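Local structure of dimeric protein of unknown function and ferredoxin-like fold (Bacteroides fragilis, 3FMB) at residues Ile59-Val64 against Tyr79-Asn84. The protein is of unknown function but forms a dimer of ferredoxin-like subunits and belongs to the stress responsive A/B barrel domain family. Sequence-based numbering, arbitrary orientation.
Sequences IRKIEV and YSEFDN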
ATOM      1  N   ILE A  59     -16.681  -1.066   6.931  1.00 26.81           N
ATOM      2  CA  ILE A  59     -15.273  -0.690   7.140  1.00 26.12           C
ATOM      3  C   ILE A  59     -14.839  -1.090   8.541  1.00 26.01           C
ATOM      4  O   ILE A  59     -15.424  -0.626   9.527  1.00 24.68           O
ATOM      5  CB  ILE A  59     -14.993   0.838   6.975  1.00 26.55           C
ATOM      6  CG1 ILE A  59     -15.385   1.328   5.569  1.00 26.21           C
ATOM      7  CG2 ILE A  59     -13.494   1.158   7.259  1.00 22.99           C
ATOM      8  CD1 ILE A  59     -15.429   2.916   5.446  1.00 23.03           C
ATOM      9  N   ARG A  60     -13.834  -1.960   8.631  1.00 25.00           N
ATOM     10  CA  ARG A  60     -13.320  -2.419   9.936  1.00 25.59           C
ATOM     11  C   ARG A  60     -12.168  -1.503  10.415  1.00 26.92           C
ATOM     12  O   ARG A  60     -12.002  -1.264  11.583  1.00 25.98           O
ATOM     13  CB  ARG A  60     -12.859  -3.871   9.833  1.00 25.08           C
ATOM     14  CG  ARG A  60     -13.956  -4.810   9.342  1.00 27.67           C
ATOM     15  CD  ARG A  60     -15.034  -4.959  10.422  1.00 31.73           C
ATOM     16  NE  ARG A  60     -16.171  -5.746   9.962  1.00 38.18           N
ATOM     17  CZ  ARG A  60     -17.416  -5.285   9.824  1.00 38.66           C
ATOM     18  NH1 ARG A  60     -17.740  -4.038  10.145  1.00 46.13           N
ATOM     19  NH2 ARG A  60     -18.356  -6.089   9.362  1.00 40.88           N
ATOM     20  N   LYS A  61     -11.400  -0.979   9.479  1.00 26.14           N
ATOM     21  CA  LYS A  61     -10.354  -0.012   9.747  1.00 28.31           C
ATOM     22  C   LYS A  61     -10.093   0.716   8.441  1.00 27.99           C
ATOM     23  O   LYS A  61     -10.153   0.090   7.393  1.00 26.51           O
ATOM     24  CB  LYS A  61      -9.064  -0.723  10.173  1.00 29.38           C
ATOM     25  CG  LYS A  61      -7.955   0.217  10.546  1.00 33.24           C
ATOM     26  CD  LYS A  61      -6.787  -0.540  11.143  1.00 36.41           C
ATOM     27  CE  LYS A  61      -5.599   0.360  11.394  1.00 40.64           C
ATOM     28  NZ  LYS A  61      -4.715  -0.304  12.399  1.00 44.31           N
ATOM     29  N   ILE A  62      -9.849   2.025   8.507  1.00 25.00           N
ATOM     30  CA  ILE A  62      -9.452   2.800   7.322  1.00 27.03           C
ATOM     31  C   ILE A  62      -8.604   3.987   7.768  1.00 27.49           C
ATOM     32  O   ILE A  62      -8.816   4.573   8.821  1.00 28.12           O
ATOM     33  CB  ILE A  62     -10.666   3.269   6.435  1.00 24.77           C
ATOM     34  CG1 ILE A  62     -10.237   3.682   5.024  1.00 32.21           C
ATOM     35  CG2 ILE A  62     -11.543   4.352   7.217  1.00 28.99           C
ATOM     36  CD1 ILE A  62     -11.365   3.539   3.943  1.00 25.70           C
ATOM     37  N   GLU A  63      -7.575   4.273   6.991  1.00 26.93           N
ATOM     38  CA  GLU A  63      -6.800   5.480   7.187  1.00 28.20           C
ATOM     39  C   GLU A  63      -6.183   5.904   5.870  1.00 26.30           C
ATOM     40  O   GLU A  63      -5.937   5.057   4.988  1.00 26.26           O
ATOM     41  CB  GLU A  63      -5.703   5.243   8.220  1.00 29.79           C
ATOM     42  CG  GLU A  63      -4.605   4.331   7.748  1.00 29.57           C
ATOM     43  CD  GLU A  63      -3.685   3.848   8.850  1.00 33.06           C
ATOM     44  OE1 GLU A  63      -4.049   3.941  10.041  1.00 34.59           O
ATOM     45  OE2 GLU A  63      -2.605   3.326   8.514  1.00 31.92           O
ATOM     46  N   VAL A  64      -5.934   7.214   5.750  1.00 27.73           N
ATOM     47  CA  VAL A  64      -5.227   7.756   4.586  1.00 27.73           C
ATOM     48  C   VAL A  64      -3.917   8.376   5.064  1.00 26.11           C
ATOM     49  O   VAL A  64      -3.922   9.202   5.979  1.00 26.08           O
ATOM     50  CB  VAL A  64      -6.089   8.778   3.818  1.00 28.36           C
ATOM     51  CG1 VAL A  64      -5.248   9.531   2.774  1.00 23.52           C
ATOM     52  CG2 VAL A  64      -7.292   8.037   3.184  1.00 26.73           C
ATOM     53  N   TYR A  79      -5.071   2.633   3.520  1.00 26.05           N
ATOM     54  CA  TYR A  79      -4.892   1.370   4.185  1.00 26.53           C
ATOM     55  C   TYR A  79      -6.200   1.046   4.880  1.00 27.08           C
ATOM     56  O   TYR A  79      -6.700   1.849   5.653  1.00 28.00           O
ATOM     57  CB  TYR A  79      -3.742   1.470   5.185  1.00 28.32           C
ATOM     58  CG  TYR A  79      -3.605   0.243   6.057  1.00 27.57           C
ATOM     59  CD1 TYR A  79      -2.908  -0.888   5.601  1.00 30.76           C
ATOM     60  CD2 TYR A  79      -4.226   0.175   7.308  1.00 33.93           C
ATOM     61  CE1 TYR A  79      -2.811  -2.042   6.393  1.00 33.71           C
ATOM     62  CE2 TYR A  79      -4.127  -0.987   8.097  1.00 35.59           C
ATOM     63  CZ  TYR A  79      -3.422  -2.086   7.624  1.00 34.90           C
ATOM     64  OH  TYR A  79      -3.310  -3.209   8.404  1.00 33.93           O
ATOM     65  N   SER A  80      -6.725  -0.148   4.636  1.00 25.90           N
ATOM     66  CA  SER A  80      -8.020  -0.498   5.173  1.00 26.11           C
ATOM     67  C   SER A  80      -8.174  -1.999   5.372  1.00 24.71           C
ATOM     68  O   SER A  80      -7.444  -2.801   4.774  1.00 25.52           O
ATOM     69  CB  SER A  80      -9.105   0.055   4.244  1.00 26.27           C
ATOM     70  OG  SER A  80      -9.053  -0.575   2.995  1.00 25.92           O
ATOM     71  N   GLU A  81      -9.123  -2.358   6.234  1.00 25.36           N
ATOM     72  CA  GLU A  81      -9.436  -3.737   6.583  1.00 27.10           C
ATOM     73  C   GLU A  81     -10.942  -3.982   6.468  1.00 27.38           C
ATOM     74  O   GLU A  81     -11.756  -3.150   6.878  1.00 26.99           O
ATOM     75  CB  GLU A  81      -8.958  -4.076   8.009  1.00 26.39           C
ATOM     76  CG  GLU A  81      -7.411  -4.041   8.137  1.00 26.90           C
ATOM     77  CD  GLU A  81      -6.890  -4.189   9.545  1.00 32.57           C
ATOM     78  OE1 GLU A  81      -7.678  -4.487  10.460  1.00 31.04           O
ATOM     79  OE2 GLU A  81      -5.675  -4.018   9.736  1.00 31.08           O
ATOM     80  N   PHE A  82     -11.287  -5.156   5.923  1.00 28.83           N
ATOM     81  CA  PHE A  82     -12.679  -5.616   5.744  1.00 27.08           C
ATOM     82  C   PHE A  82     -12.735  -7.113   6.053  1.00 28.44           C
ATOM     83  O   PHE A  82     -11.708  -7.788   6.095  1.00 28.83           O
ATOM     84  CB  PHE A  82     -13.166  -5.384   4.302  1.00 24.05           C
ATOM     85  CG  PHE A  82     -13.155  -3.937   3.876  1.00 27.30           C
ATOM     86  CD1 PHE A  82     -12.010  -3.359   3.324  1.00 25.27           C
ATOM     87  CD2 PHE A  82     -14.307  -3.162   3.999  1.00 27.54           C
ATOM     88  CE1 PHE A  82     -12.025  -1.996   2.921  1.00 24.59           C
ATOM     89  CE2 PHE A  82     -14.331  -1.846   3.638  1.00 26.31           C
ATOM     90  CZ  PHE A  82     -13.203  -1.243   3.084  1.00 25.04           C
ATOM     91  N   ASP A  83     -13.936  -7.639   6.221  1.00 29.60           N
ATOM     92  CA  ASP A  83     -14.106  -9.072   6.484  1.00 29.15           C
ATOM     93  C   ASP A  83     -13.835  -9.932   5.270  1.00 29.43           C
ATOM     94  O   ASP A  83     -13.359 -11.061   5.402  1.00 31.15           O
ATOM     95  CB  ASP A  83     -15.523  -9.352   6.961  1.00 30.39           C
ATOM     96  CG  ASP A  83     -15.795  -8.792   8.328  1.00 32.34           C
ATOM     97  OD1 ASP A  83     -14.850  -8.428   9.068  1.00 36.34           O
ATOM     98  OD2 ASP A  83     -16.979  -8.712   8.666  1.00 39.57           O
ATOM     99  N   ASN A  84     -14.159  -9.412   4.093  1.00 29.53           N
ATOM    100  CA  ASN A  84     -14.045 -10.176   2.849  1.00 29.47           C
ATOM    101  C   ASN A  84     -14.141  -9.266   1.629  1.00 28.79           C
ATOM    102  O   ASN A  84     -14.413  -8.065   1.765  1.00 26.75           O
ATOM    103  CB  ASN A  84     -15.152 -11.245   2.821  1.00 31.28           C
ATOM    104  CG  ASN A  84     -16.510 -10.641   2.979  1.00 29.39           C
ATOM    105  OD1 ASN A  84     -16.905  -9.769   2.189  1.00 26.45           O
ATOM    106  ND2 ASN A  84     -17.223 -11.048   4.020  1.00 28.00           N
TER
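Glu63 and Tyr79 form a hydrogen-bonded antiparallel pair. Tyr79 N reaches Glu63 O at 3.0 Å with a nearly straight N-H...O angle of 173°, and Glu63 N returns a bond to Tyr79 O. Their side chains also touch: Glu63 OE2 lies 3.7 Å from Tyr79 CD2, with carboxylate and ring planes 46° apart. One step on, Ile62 faces Ser80 as a non-hydrogen-bonded pair, and Ile62 CG1 rests on Ser80 CB at 3.9 Å. The next pair is irregular. Glu81 N binds Lys61 O, but Glu81 O receives Arg60 N at 3.0 Å and, more weakly, Lys61 N. Two residues thus stand against one, a classic beta bulge.

The tight side lies under the helices. There Ile59 CG1 packs beside Phe82 CE2 at 3.9 Å. Tyr91 of helix 85-93 meets both residues and also Ile62, and Ser80 OG is hydrogen-bonded to His23 O of strand 21-29.

The loose, exposed part is Arg60 and the outer end of Lys61. The extended Lys61 chain runs alongside Glu81, yet Lys61 NZ stays 4.7 Å from Glu81 OE2. Beside the bulge, the Arg60 chain turns about its CB-CG bond (chi2 -70°), which carries its guanidinium side-on to Asp83 in a salt bridge. Arg60 NE bonds to Asp83 OD1 at 3.1 Å and Arg60 NH2 to Asp83 OD2 at 3.0 Å. Both nitrogens approach from above the carboxylate plane.

Toward Tyr79 and Glu63, the face carrying Lys61 passes under the second subunit. Lys61 CE touches the Tyr79 ring edge, while Tyr79 stacks on Tyr79 of that subunit and Glu63 OE2 binds its Lys22 and Tyr116. The whole is a bulged antiparallel hairpin at one edge of the four-stranded sheet of a ferredoxin-like fold.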